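Local coordinates for protein catechol 1,2-dioxygenase (Acinetobacter sp., PDB 1DMH) that catalyses the Fe(3+)-dependent intradiol ring cleavage of catechol by molecular oxygen to cis,cis-muconate, working as a homodimer, at residues A[235-240]-A[290-295]; A[99-104]-A[259-264]; A[151-156]-A[227-232]; A[121-126]-A[178-183]. All coordinates share one frame; numbering follows the deposited sequence.

Contact 1 of 4, residues A[235-240]-A[290-295]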
loop_
_atom_site.group_PDB
_atom_site.type_symbol
_atom_site.label_atom_id
_atom_site.label_comp_id
_atom_site.label_asym_id
_atom_site.label_seq_id
_atom_site.Cartn_x
_atom_site.Cartn_y
_atom_site.Cartn_z
ATOM N N ARG A 235 18.769 27.117 -6.344
ATOM C CA ARG A 235 17.818 26.037 -6.094
ATOM C C ARG A 235 18.440 25.096 -5.063
ATOM O O ARG A 235 19.667 25.032 -4.921
ATOM C CB ARG A 235 17.512 25.271 -7.392
ATOM C CG ARG A 235 16.946 26.159 -8.515
ATOM C CD ARG A 235 16.475 25.331 -9.713
ATOM N NE ARG A 235 17.547 24.516 -10.272
ATOM C CZ ARG A 235 17.378 23.622 -11.244
ATOM N NH1 ARG A 235 16.173 23.418 -11.786
ATOM N NH2 ARG A 235 18.422 22.926 -11.680
ATOM N N LYS A 236 17.599 24.380 -4.329
ATOM C CA LYS A 236 18.101 23.452 -3.321
ATOM C C LYS A 236 18.606 22.190 -4.032
ATOM O O LYS A 236 17.895 21.585 -4.860
ATOM C CB LYS A 236 17.002 23.105 -2.336
ATOM C CG LYS A 236 17.457 22.287 -1.190
ATOM C CD LYS A 236 16.255 22.030 -0.313
ATOM C CE LYS A 236 16.665 21.351 0.976
ATOM N NZ LYS A 236 15.514 21.353 1.934
ATOM N N LEU A 237 19.845 21.810 -3.724
ATOM C CA LEU A 237 20.472 20.646 -4.353
ATOM C C LEU A 237 20.300 19.423 -3.466
ATOM O O LEU A 237 20.548 19.484 -2.269
ATOM C CB LEU A 237 21.992 20.877 -4.530
ATOM C CG LEU A 237 22.877 20.184 -5.587
ATOM C CD1 LEU A 237 24.248 20.065 -5.001
ATOM C CD2 LEU A 237 22.322 18.881 -6.062
ATOM N N THR A 238 19.870 18.313 -4.051
ATOM C CA THR A 238 19.756 17.059 -3.320
ATOM C C THR A 238 20.686 16.105 -4.056
ATOM O O THR A 238 20.549 15.923 -5.265
ATOM C CB THR A 238 18.325 16.465 -3.361
ATOM O OG1 THR A 238 17.435 17.349 -2.674
ATOM C CG2 THR A 238 18.279 15.055 -2.700
ATOM N N THR A 239 21.645 15.502 -3.357
ATOM C CA THR A 239 22.537 14.594 -4.041
ATOM C C THR A 239 23.214 13.686 -3.013
ATOM O O THR A 239 22.841 13.671 -1.841
ATOM C CB THR A 239 23.604 15.395 -4.892
ATOM O OG1 THR A 239 24.297 14.491 -5.757
ATOM C CG2 THR A 239 24.633 16.080 -3.999
ATOM N N GLN A 240 24.179 12.892 -3.450
ATOM C CA GLN A 240 24.881 12.045 -2.493
ATOM C C GLN A 240 26.193 11.651 -3.136
ATOM O O GLN A 240 26.374 11.850 -4.345
ATOM C CB GLN A 240 24.086 10.779 -2.195
ATOM C CG GLN A 240 24.348 9.712 -3.215
ATOM C CD GLN A 240 23.616 8.398 -2.970
ATOM O OE1 GLN A 240 23.984 7.368 -3.573
ATOM N NE2 GLN A 240 22.583 8.414 -2.124
ATOM N N LEU A 290 30.670 21.045 -4.389
ATOM C CA LEU A 290 29.348 21.069 -4.999
ATOM C C LEU A 290 29.121 22.418 -5.650
ATOM O O LEU A 290 29.490 23.446 -5.092
ATOM C CB LEU A 290 28.255 20.822 -3.958
ATOM C CG LEU A 290 28.363 19.451 -3.293
ATOM C CD1 LEU A 290 29.287 19.606 -2.105
ATOM C CD2 LEU A 290 26.996 18.920 -2.838
ATOM N N LYS A 291 28.522 22.401 -6.839
ATOM C CA LYS A 291 28.224 23.632 -7.571
ATOM C C LYS A 291 26.708 23.718 -7.706
ATOM O O LYS A 291 26.050 22.754 -8.132
ATOM C CB LYS A 291 28.889 23.626 -8.954
ATOM C CG LYS A 291 28.696 24.943 -9.733
ATOM C CD LYS A 291 29.467 24.906 -11.063
ATOM C CE LYS A 291 29.158 26.096 -11.975
ATOM N NZ LYS A 291 29.584 27.375 -11.369
ATOM N N LEU A 292 26.170 24.875 -7.333
ATOM C CA LEU A 292 24.727 25.114 -7.348
ATOM C C LEU A 292 24.175 25.801 -8.613
ATOM O O LEU A 292 24.917 26.404 -9.388
ATOM C CB LEU A 292 24.346 25.943 -6.116
ATOM C CG LEU A 292 24.690 25.430 -4.715
ATOM C CD1 LEU A 292 24.114 26.401 -3.709
ATOM C CD2 LEU A 292 24.107 24.037 -4.478
ATOM N N THR A 293 22.868 25.683 -8.820
ATOM C CA THR A 293 22.226 26.323 -9.958
ATOM C C THR A 293 21.318 27.448 -9.438
ATOM O O THR A 293 20.819 27.410 -8.301
ATOM C CB THR A 293 21.396 25.315 -10.791
ATOM O OG1 THR A 293 20.410 24.705 -9.956
ATOM C CG2 THR A 293 22.283 24.220 -11.355
ATOM N N ARG A 294 21.133 28.462 -10.281
ATOM C CA ARG A 294 20.304 29.614 -9.951
ATOM C C ARG A 294 18.819 29.294 -10.041
ATOM O O ARG A 294 18.409 28.367 -10.752
ATOM C CB ARG A 294 20.572 30.775 -10.920
ATOM C CG ARG A 294 21.827 31.581 -10.693
ATOM C CD ARG A 294 21.687 32.908 -11.448
ATOM N NE ARG A 294 22.771 33.842 -11.153
ATOM C CZ ARG A 294 24.012 33.731 -11.626
ATOM N NH1 ARG A 294 24.334 32.715 -12.426
ATOM N NH2 ARG A 294 24.928 34.644 -11.312
ATOM N N LEU A 295 18.024 30.091 -9.332
ATOM C CA LEU A 295 16.573 29.956 -9.338
ATOM C C LEU A 295 16.100 30.194 -10.772
ATOM O O LEU A 295 16.812 30.793 -11.577
ATOM C CB LEU A 295 15.935 30.986 -8.402
ATOM C CG LEU A 295 16.228 30.821 -6.913
ATOM C CD1 LEU A 295 15.621 31.977 -6.155
ATOM C CD2 LEU A 295 15.657 29.498 -6.405
HETATM O O HOH W 1 21.525 24.240 -6.876
#
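Arg-235 lies across Thr-293 and grips its hydroxyl with one edge of the guanidinium. NE donates to Thr-293 OG1 at 2.9 Å, and NH2 reaches the same OG1 at 3.2 Å. The oxygen sits almost in the guanidinium plane, so two N-H groups share it. The bend of the arginine chain at CG-CD (chi3 -58°) sets NE beside that oxygen. The backbones are tied at the same place: Arg-235 N donates to Thr-293 O at 2.8 Å. Water 1 adds a second link, donating to Arg-235 O and accepting from Thr-293 N, each at 2.8 Å.

Further along, the contact becomes apolar. Leu-237 CD1 meets Leu-290 CD2 at 3.7 Å, and Leu-237 CB meets Leu-292 CD2 at 3.8 Å. The CG2 methyl of Thr-239 rests against Leu-290 CD2 as well, so one leucine methyl serves two residues of strand 237-243.

Arg-235 NH1 forms a salt bridge with Asp-92 of helix 80-94. Leu-290 and Leu-292 also touch Val-229 of strand 220-230, the antiparallel neighbour of strand 237-243. On its other side, strand 237-243 pairs with strand 262-268, which in turn pairs with strand 283-291.

Contact 2 of 4, residues A[99-104]-A[259-264]; sequences NATPRT and EGLVVD
Leu-261 packs against Pro-102 and Thr-104 where the loop after helix 80-94 runs along the beta core of the intradiol dioxygenase fold. Across these two segments the contact is apolar, with no hydrogen bond. Leu-261 lies just ahead of strand 262-268. Its CG is anti to the carbonyl carbon (chi1 -60°), which directs the two methyls at the loop. Leu-261 lies alongside Pro-102 and Thr-104, pointing the opposite way. Leu-261 CD2 touches Pro-102 CD at 3.9 Å. Both methyls also lie 4.0 Å from Pro-102 O. Pro-102 CG approaches Glu-259 O at 4.0 Å.

Some polar bonds of the loop go to neighbouring strands. Pro-102 O accepts from Thr-239 OG1, and Thr-101 OG1 accepts from Lys-291 N. These bonds tie the loop to strands 237-243 and 283-291. Thr-104 adds a backbone bond to Thr-238. Arg-103 forms salt bridges with Asp-89 and Asp-92 of helix 80-94.

Thr-104 is the residue of this contact nearest the active site. Its side chain is about 8 Å from the bound 4-methylcatechol and about 9 Å from the iron ion. It is split by chemistry: OG1 is hydrogen-bonded to Ala-256 O, while CG2 meets Leu-261 CD1 at 4.0 Å.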
loop_
_atom_site.group_PDB
_atom_site.type_symbol
_atom_site.label_atom_id
_atom_site.label_comp_id
_atom_site.label_asym_id
_atom_site.label_seq_id
_atom_site.Cartn_x
_atom_site.Cartn_y
_atom_site.Cartn_z
ATOM N N ASN A 99 23.374 21.267 -15.085
ATOM C CA ASN A 99 23.561 20.871 -13.670
ATOM C C ASN A 99 24.997 20.390 -13.392
ATOM O O ASN A 99 25.311 19.205 -13.611
ATOM C CB ASN A 99 22.593 19.734 -13.271
ATOM C CG ASN A 99 21.136 20.174 -13.229
ATOM O OD1 ASN A 99 20.764 21.067 -12.474
ATOM N ND2 ASN A 99 20.305 19.535 -14.041
ATOM N N ALA A 100 25.852 21.293 -12.895
ATOM C CA ALA A 100 27.238 20.949 -12.609
ATOM C C ALA A 100 27.308 19.740 -11.676
ATOM O O ALA A 100 27.929 18.738 -12.017
ATOM C CB ALA A 100 27.961 22.137 -12.003
ATOM N N THR A 101 26.700 19.826 -10.498
ATOM C CA THR A 101 26.703 18.681 -9.590
ATOM C C THR A 101 25.360 17.993 -9.827
ATOM O O THR A 101 24.322 18.576 -9.563
ATOM C CB THR A 101 26.805 19.109 -8.112
ATOM O OG1 THR A 101 28.071 19.743 -7.881
ATOM C CG2 THR A 101 26.675 17.902 -7.205
ATOM N N PRO A 102 25.377 16.733 -10.297
ATOM C CA PRO A 102 24.203 15.908 -10.600
ATOM C C PRO A 102 23.323 15.683 -9.389
ATOM O O PRO A 102 23.835 15.445 -8.302
ATOM C CB PRO A 102 24.821 14.578 -11.045
ATOM C CG PRO A 102 26.181 14.967 -11.540
ATOM C CD PRO A 102 26.596 15.925 -10.467
ATOM N N ARG A 103 22.007 15.743 -9.577
ATOM C CA ARG A 103 21.087 15.472 -8.478
ATOM C C ARG A 103 20.946 13.961 -8.378
ATOM O O ARG A 103 21.260 13.242 -9.324
ATOM C CB ARG A 103 19.683 16.025 -8.777
ATOM C CG ARG A 103 19.066 15.480 -10.072
ATOM C CD ARG A 103 17.561 15.690 -10.118
ATOM N NE ARG A 103 17.167 17.084 -9.930
ATOM C CZ ARG A 103 17.260 18.034 -10.857
ATOM N NH1 ARG A 103 17.716 17.746 -12.068
ATOM N NH2 ARG A 103 16.872 19.275 -10.573
ATOM N N THR A 104 20.517 13.467 -7.226
ATOM C CA THR A 104 20.181 12.052 -7.144
ATOM C C THR A 104 19.177 11.910 -6.009
ATOM O O THR A 104 18.822 12.914 -5.392
ATOM C CB THR A 104 21.400 11.051 -7.068
ATOM O OG1 THR A 104 20.894 9.745 -7.389
ATOM C CG2 THR A 104 22.052 10.994 -5.696
ATOM N N GLU A 259 27.654 9.096 -12.426
ATOM C CA GLU A 259 29.027 9.471 -12.728
ATOM C C GLU A 259 29.226 10.868 -12.184
ATOM O O GLU A 259 28.372 11.738 -12.363
ATOM C CB GLU A 259 29.279 9.484 -14.234
ATOM C CG GLU A 259 29.293 8.112 -14.849
ATOM C CD GLU A 259 29.560 8.181 -16.341
ATOM O OE1 GLU A 259 30.619 8.770 -16.713
ATOM O OE2 GLU A 259 28.721 7.654 -17.133
ATOM N N GLY A 260 30.357 11.077 -11.530
ATOM C CA GLY A 260 30.615 12.371 -10.955
ATOM C C GLY A 260 30.265 12.364 -9.483
ATOM O O GLY A 260 30.589 13.307 -8.787
ATOM N N LEU A 261 29.598 11.322 -9.001
ATOM C CA LEU A 261 29.247 11.256 -7.582
ATOM C C LEU A 261 29.995 10.136 -6.848
ATOM O O LEU A 261 29.720 9.865 -5.666
ATOM C CB LEU A 261 27.737 11.075 -7.400
ATOM C CG LEU A 261 26.839 12.178 -7.971
ATOM C CD1 LEU A 261 25.378 11.835 -7.664
ATOM C CD2 LEU A 261 27.224 13.542 -7.385
ATOM N N VAL A 262 30.933 9.487 -7.539
ATOM C CA VAL A 262 31.730 8.414 -6.930
ATOM C C VAL A 262 33.029 9.072 -6.481
ATOM O O VAL A 262 33.761 9.611 -7.299
ATOM C CB VAL A 262 32.031 7.295 -7.957
ATOM C CG1 VAL A 262 32.883 6.211 -7.321
ATOM C CG2 VAL A 262 30.721 6.729 -8.493
ATOM N N VAL A 263 33.316 9.020 -5.189
ATOM C CA VAL A 263 34.498 9.674 -4.642
ATOM C C VAL A 263 35.454 8.708 -3.915
ATOM O O VAL A 263 35.018 7.824 -3.172
ATOM C CB VAL A 263 34.014 10.813 -3.670
ATOM C CG1 VAL A 263 35.191 11.560 -3.054
ATOM C CG2 VAL A 263 33.072 11.775 -4.425
ATOM N N ASP A 264 36.757 8.878 -4.134
ATOM C CA ASP A 264 37.750 8.032 -3.473
ATOM C C ASP A 264 38.006 8.500 -2.048
ATOM O O ASP A 264 38.187 9.690 -1.801
ATOM C CB ASP A 264 39.118 8.082 -4.168
ATOM C CG ASP A 264 39.052 7.762 -5.644
ATOM O OD1 ASP A 264 38.511 6.696 -6.015
ATOM O OD2 ASP A 264 39.557 8.589 -6.441
#

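Contact 3 of 4, residues A[151-156]-A[227-232]; sequences AKVEIW and YFVSAD
Glu-154 and Phe-228 form a hydrogen-bonded antiparallel pair, with Glu-154 N to Phe-228 O at 2.6 Å and Phe-228 N to Glu-154 O at 2.9 Å. Lys-152 and Ser-230 form the next such pair: Lys-152 N donates to Ser-230 O at 2.7 Å, and Ser-230 N to Lys-152 O at 3.0 Å. Strands 152-156 and 227-230 run at 171° to each other, neighbours in the beta core of the dioxygenase fold.

Water 2 bridges the strands on the Glu-154 face. It donates to Glu-154 OE2 at 2.6 Å and to Lys-152 O, and accepts from Ser-230 OG. The other carboxylate oxygen, OE1, is hydrogen-bonded to Tyr-110 OH.

Farther along this face, Trp-156 turns the edge of its six-membered ring to the face of Phe-228. The ring planes are 53° apart, and CH2 of Trp-156 lies over the centre of the Phe-228 ring, 3.8 Å above its plane. Trp-156 CG lies between its backbone N and carbonyl carbon (chi1 68°), which swings the indole over to the partner strand. The indole also stacks on the iron ligand His-226.

The opposite face is mostly apolar. Val-153 CG1 meets the edge of the Tyr-227 ring at CD2, 3.8 Å away. Ile-155 CD1 lies obliquely against Tyr-227 CE2. Tyr-227 OH is hydrogen-bonded to Tyr-190 OH.

The two faces differ in chemistry. One packs mainly hydrocarbon, with one paired phenol. The other joins a hydrated carboxylate, probably ionised, to aromatic rings, and Trp-156 is placed as a second-shell neighbour of the iron.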
loop_
_atom_site.group_PDB
_atom_site.type_symbol
_atom_site.label_atom_id
_atom_site.label_comp_id
_atom_site.label_asym_id
_atom_site.label_seq_id
_atom_site.Cartn_x
_atom_site.Cartn_y
_atom_site.Cartn_z
ATOM N N ALA A 151 26.340 29.154 2.612
ATOM C CA ALA A 151 25.465 28.146 2.021
ATOM C C ALA A 151 25.217 27.139 3.144
ATOM O O ALA A 151 26.074 26.953 4.014
ATOM C CB ALA A 151 26.167 27.470 0.833
ATOM N N LYS A 152 24.056 26.498 3.169
ATOM C CA LYS A 152 23.805 25.516 4.231
ATOM C C LYS A 152 23.959 24.113 3.656
ATOM O O LYS A 152 23.209 23.711 2.759
ATOM C CB LYS A 152 22.405 25.666 4.783
ATOM C CG LYS A 152 22.031 24.730 5.925
ATOM C CD LYS A 152 20.636 25.129 6.349
ATOM C CE LYS A 152 20.153 24.442 7.588
ATOM N NZ LYS A 152 18.937 25.148 8.115
ATOM N N VAL A 153 24.946 23.392 4.170
ATOM C CA VAL A 153 25.238 22.044 3.716
ATOM C C VAL A 153 24.703 21.068 4.760
ATOM O O VAL A 153 25.146 21.096 5.911
ATOM C CB VAL A 153 26.768 21.825 3.570
ATOM C CG1 VAL A 153 27.051 20.418 3.040
ATOM C CG2 VAL A 153 27.375 22.882 2.633
ATOM N N GLU A 154 23.742 20.231 4.376
ATOM C CA GLU A 154 23.205 19.239 5.296
ATOM C C GLU A 154 23.696 17.851 4.897
ATOM O O GLU A 154 23.518 17.434 3.764
ATOM C CB GLU A 154 21.688 19.266 5.286
ATOM C CG GLU A 154 21.152 20.613 5.676
ATOM C CD GLU A 154 19.644 20.626 5.741
ATOM O OE1 GLU A 154 19.072 19.911 6.589
ATOM O OE2 GLU A 154 19.038 21.351 4.935
ATOM N N ILE A 155 24.304 17.151 5.852
ATOM C CA ILE A 155 24.871 15.834 5.624
ATOM C C ILE A 155 24.324 14.799 6.591
ATOM O O ILE A 155 24.160 15.072 7.781
ATOM C CB ILE A 155 26.402 15.888 5.796
ATOM C CG1 ILE A 155 26.961 17.034 4.941
ATOM C CG2 ILE A 155 27.034 14.552 5.402
ATOM C CD1 ILE A 155 28.453 17.099 4.930
ATOM N N TRP A 156 24.020 13.610 6.092
ATOM C CA TRP A 156 23.558 12.556 6.980
ATOM C C TRP A 156 24.017 11.259 6.362
ATOM O O TRP A 156 24.107 11.160 5.141
ATOM C CB TRP A 156 22.021 12.624 7.207
ATOM C CG TRP A 156 21.054 12.317 6.060
ATOM C CD1 TRP A 156 20.344 11.160 5.868
ATOM C CD2 TRP A 156 20.665 13.203 5.000
ATOM N NE1 TRP A 156 19.538 11.272 4.757
ATOM C CE2 TRP A 156 19.715 12.516 4.205
ATOM C CE3 TRP A 156 21.028 14.515 4.643
ATOM C CZ2 TRP A 156 19.124 13.090 3.076
ATOM C CZ3 TRP A 156 20.443 15.091 3.516
ATOM C CH2 TRP A 156 19.499 14.374 2.747
ATOM N N TYR A 227 23.560 14.611 0.907
ATOM C CA TYR A 227 23.726 16.053 0.975
ATOM C C TYR A 227 22.453 16.808 0.571
ATOM O O TYR A 227 21.735 16.399 -0.351
ATOM C CB TYR A 227 24.773 16.565 -0.023
ATOM C CG TYR A 227 26.224 16.335 0.285
ATOM C CD1 TYR A 227 26.827 15.100 0.037
ATOM C CD2 TYR A 227 27.007 17.376 0.781
ATOM C CE1 TYR A 227 28.195 14.907 0.272
ATOM C CE2 TYR A 227 28.368 17.209 1.024
ATOM C CZ TYR A 227 28.959 15.979 0.765
ATOM O OH TYR A 227 30.308 15.829 0.981
ATOM N N PHE A 228 22.212 17.918 1.271
ATOM C CA PHE A 228 21.190 18.910 0.938
ATOM C C PHE A 228 22.106 20.150 0.956
ATOM O O PHE A 228 22.906 20.321 1.879
ATOM C CB PHE A 228 20.150 19.128 2.031
ATOM C CG PHE A 228 18.885 18.354 1.853
ATOM C CD1 PHE A 228 18.465 17.918 0.599
ATOM C CD2 PHE A 228 18.097 18.082 2.946
ATOM C CE1 PHE A 228 17.258 17.205 0.457
ATOM C CE2 PHE A 228 16.895 17.374 2.820
ATOM C CZ PHE A 228 16.475 16.935 1.572
ATOM N N VAL A 229 22.047 20.973 -0.078
ATOM C CA VAL A 229 22.805 22.208 -0.060
ATOM C C VAL A 229 21.814 23.283 -0.509
ATOM O O VAL A 229 21.167 23.159 -1.558
ATOM C CB VAL A 229 24.020 22.203 -1.028
ATOM C CG1 VAL A 229 24.822 23.521 -0.874
ATOM C CG2 VAL A 229 24.927 21.011 -0.729
ATOM N N SER A 230 21.651 24.313 0.308
ATOM C CA SER A 230 20.779 25.421 -0.061
ATOM C C SER A 230 21.490 26.766 0.191
ATOM O O SER A 230 22.397 26.864 1.036
ATOM C CB SER A 230 19.441 25.346 0.693
ATOM O OG SER A 230 19.603 25.345 2.084
ATOM N N ALA A 231 21.094 27.782 -0.568
ATOM C CA ALA A 231 21.684 29.110 -0.463
ATOM C C ALA A 231 20.784 30.100 -1.188
ATOM O O ALA A 231 20.093 29.730 -2.139
ATOM C CB ALA A 231 23.059 29.115 -1.107
ATOM N N ASP A 232 20.804 31.359 -0.760
ATOM C CA ASP A 232 19.984 32.358 -1.422
ATOM C C ASP A 232 20.296 32.454 -2.911
ATOM O O ASP A 232 21.434 32.237 -3.352
ATOM C CB ASP A 232 20.166 33.712 -0.743
ATOM C CG ASP A 232 19.633 33.715 0.672
ATOM O OD1 ASP A 232 18.452 33.365 0.853
ATOM O OD2 ASP A 232 20.383 34.065 1.609
HETATM O O HOH W 2 20.265 22.665 2.991
#

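Contact 4 of 4, residues A[121-126]-A[178-183]; sequences ARMDDG and MRRSII
Met-123 and Arg-180 lie alongside each other and run opposite ways, with Met-123 CG 3.8 Å from Arg-180 CG. The arginine chain folds at chi2 (-66°) and brings its guanidinium back over the 121-126 backbone. One face of that group is covered by Met-123 CA, 4.0 Å above the plane and over its centre. An edge is used at the same time: Arg-180 NH1 donates to Arg-179 O at 2.8 Å, with the oxygen in the guanidinium plane. Met-123 reaches the other way. The turn about its CG-SD bond (chi3 59°) brings CE against Met-178 O, 3.2 Å away.

Here two parts of the intradiol dioxygenase beta core meet. Strand 120-122 pairs with strand 189-195, and strand 179-183 pairs with strand 152-157. Val-192 of strand 189-195 touches both Met-123 and Ile-182. Ala-121 CB packs against Ile-182 CD1, with Arg-180 CG also near it. One backbone bond joins the segments: Met-178 N donates to Met-123 O at 2.7 Å, from above the carbonyl plane.

Asp-124 holds the loop beyond the strand. Arg-122 presents its NE/NH2 edge to the carboxylate in a salt bridge, with NE to OD1 and NH2 to OD2 of Asp-124 both 2.9 Å. NE comes to OD1 from above the carboxylate plane. Gly-126 N closes an Asx turn by donating to Asp-124 OD2 at 3.0 Å, from the same face as Arg-122 NH2.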
loop_
_atom_site.group_PDB
_atom_site.type_symbol
_atom_site.label_atom_id
_atom_site.label_comp_id
_atom_site.label_asym_id
_atom_site.label_seq_id
_atom_site.Cartn_x
_atom_site.Cartn_y
_atom_site.Cartn_z
ATOM N N ALA A 121 32.295 20.732 12.013
ATOM C CA ALA A 121 31.580 19.997 13.044
ATOM C C ALA A 121 32.036 18.562 12.994
ATOM O O ALA A 121 32.467 18.072 11.945
ATOM C CB ALA A 121 30.073 20.040 12.819
ATOM N N ARG A 122 31.991 17.906 14.141
ATOM C CA ARG A 122 32.283 16.490 14.173
ATOM C C ARG A 122 30.850 15.923 14.160
ATOM O O ARG A 122 29.995 16.386 14.907
ATOM C CB ARG A 122 33.021 16.077 15.445
ATOM C CG ARG A 122 33.036 14.562 15.558
ATOM C CD ARG A 122 33.956 14.034 16.625
ATOM N NE ARG A 122 33.801 12.592 16.672
ATOM C CZ ARG A 122 34.544 11.774 17.407
ATOM N NH1 ARG A 122 35.520 12.257 18.174
ATOM N NH2 ARG A 122 34.292 10.475 17.388
ATOM N N MET A 123 30.580 14.944 13.307
ATOM C CA MET A 123 29.224 14.406 13.184
ATOM C C MET A 123 28.852 13.201 14.019
ATOM O O MET A 123 27.671 12.961 14.274
ATOM C CB MET A 123 28.955 14.021 11.733
ATOM C CG MET A 123 29.240 15.104 10.747
ATOM S SD MET A 123 28.795 14.552 9.083
ATOM C CE MET A 123 27.041 14.168 9.276
ATOM N N ASP A 124 29.844 12.418 14.410
ATOM C CA ASP A 124 29.562 11.204 15.150
ATOM C C ASP A 124 29.905 11.341 16.624
ATOM O O ASP A 124 30.693 12.207 17.010
ATOM C CB ASP A 124 30.364 10.055 14.562
ATOM C CG ASP A 124 31.840 10.161 14.897
ATOM O OD1 ASP A 124 32.486 11.150 14.480
ATOM O OD2 ASP A 124 32.346 9.263 15.597
ATOM N N ASP A 125 29.310 10.463 17.431
ATOM C CA ASP A 125 29.525 10.457 18.876
ATOM C C ASP A 125 30.527 9.393 19.291
ATOM O O ASP A 125 30.586 9.043 20.466
ATOM C CB ASP A 125 28.208 10.197 19.619
ATOM C CG ASP A 125 27.626 8.822 19.324
ATOM O OD1 ASP A 125 28.290 8.007 18.648
ATOM O OD2 ASP A 125 26.496 8.547 19.784
ATOM N N GLY A 126 31.294 8.870 18.336
ATOM C CA GLY A 126 32.274 7.842 18.646
ATOM C C GLY A 126 31.703 6.570 19.263
ATOM O O GLY A 126 32.434 5.781 19.860
ATOM N N MET A 178 25.566 11.460 13.444
ATOM C CA MET A 178 25.952 11.467 12.027
ATOM C C MET A 178 25.002 12.281 11.138
ATOM O O MET A 178 24.780 11.950 9.973
ATOM C CB MET A 178 26.077 10.025 11.529
ATOM C CG MET A 178 27.128 9.200 12.333
ATOM S SD MET A 178 27.164 7.450 11.858
ATOM C CE MET A 178 25.436 7.019 12.179
ATOM N N ARG A 179 24.451 13.359 11.700
ATOM C CA ARG A 179 23.546 14.256 10.986
ATOM C C ARG A 179 23.895 15.690 11.431
ATOM O O ARG A 179 23.751 16.016 12.608
ATOM C CB ARG A 179 22.076 13.968 11.354
ATOM C CG ARG A 179 21.519 12.598 10.953
ATOM C CD ARG A 179 20.103 12.404 11.530
ATOM N NE ARG A 179 19.512 11.097 11.230
ATOM C CZ ARG A 179 19.044 10.736 10.033
ATOM N NH1 ARG A 179 19.092 11.591 9.008
ATOM N NH2 ARG A 179 18.504 9.529 9.870
ATOM N N ARG A 180 24.340 16.541 10.508
ATOM C CA ARG A 180 24.676 17.922 10.855
ATOM C C ARG A 180 24.355 18.897 9.730
ATOM O O ARG A 180 24.229 18.504 8.562
ATOM C CB ARG A 180 26.174 18.061 11.157
ATOM C CG ARG A 180 26.693 17.391 12.419
ATOM C CD ARG A 180 26.136 18.016 13.698
ATOM N NE ARG A 180 26.744 17.387 14.863
ATOM C CZ ARG A 180 26.377 16.222 15.390
ATOM N NH1 ARG A 180 25.338 15.549 14.907
ATOM N NH2 ARG A 180 27.023 15.751 16.456
ATOM N N SER A 181 24.227 20.175 10.091
ATOM C CA SER A 181 24.027 21.238 9.113
ATOM C C SER A 181 25.259 22.100 9.265
ATOM O O SER A 181 25.627 22.458 10.380
ATOM C CB SER A 181 22.799 22.087 9.425
ATOM O OG SER A 181 21.629 21.341 9.206
ATOM N N ILE A 182 25.910 22.409 8.160
ATOM C CA ILE A 182 27.094 23.244 8.211
ATOM C C ILE A 182 26.941 24.455 7.323
ATOM O O ILE A 182 26.577 24.346 6.160
ATOM C CB ILE A 182 28.344 22.450 7.816
ATOM C CG1 ILE A 182 28.496 21.317 8.818
ATOM C CG2 ILE A 182 29.599 23.356 7.798
ATOM C CD1 ILE A 182 29.701 20.590 8.645
ATOM N N ILE A 183 27.176 25.621 7.902
ATOM C CA ILE A 183 27.086 26.869 7.154
ATOM C C ILE A 183 28.475 27.071 6.618
ATOM O O ILE A 183 29.438 27.066 7.397
ATOM C CB ILE A 183 26.769 28.062 8.073
ATOM C CG1 ILE A 183 25.489 27.777 8.858
ATOM C CG2 ILE A 183 26.728 29.348 7.251
ATOM C CD1 ILE A 183 24.293 27.402 7.989
#

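Overall arrangement
Contacts 1, 3 and 4 are largely buried, while contact 2 is only partly so. All four reach one mixed sheet. Contacts 1 and 3 lie on neighbouring strands, 237-243 and 220-230: Leu-237 N bonds to Val-229 O and Thr-239 O accepts from Tyr-227 N. Contacts 3 and 4 are joined in the same way, with Ile-182 N bonding to Val-153 O. Only contact 3 is a regular strand ladder. Contact 1 mixes leucine packing with an arginine grip, contact 2 is apolar between loops, and contact 4 relies on a folded arginine and a methionine. Contacts 2 and 4 do not touch, their centres being about 22 Å apart. Contact 3 comes closest to the iron, through Trp-156.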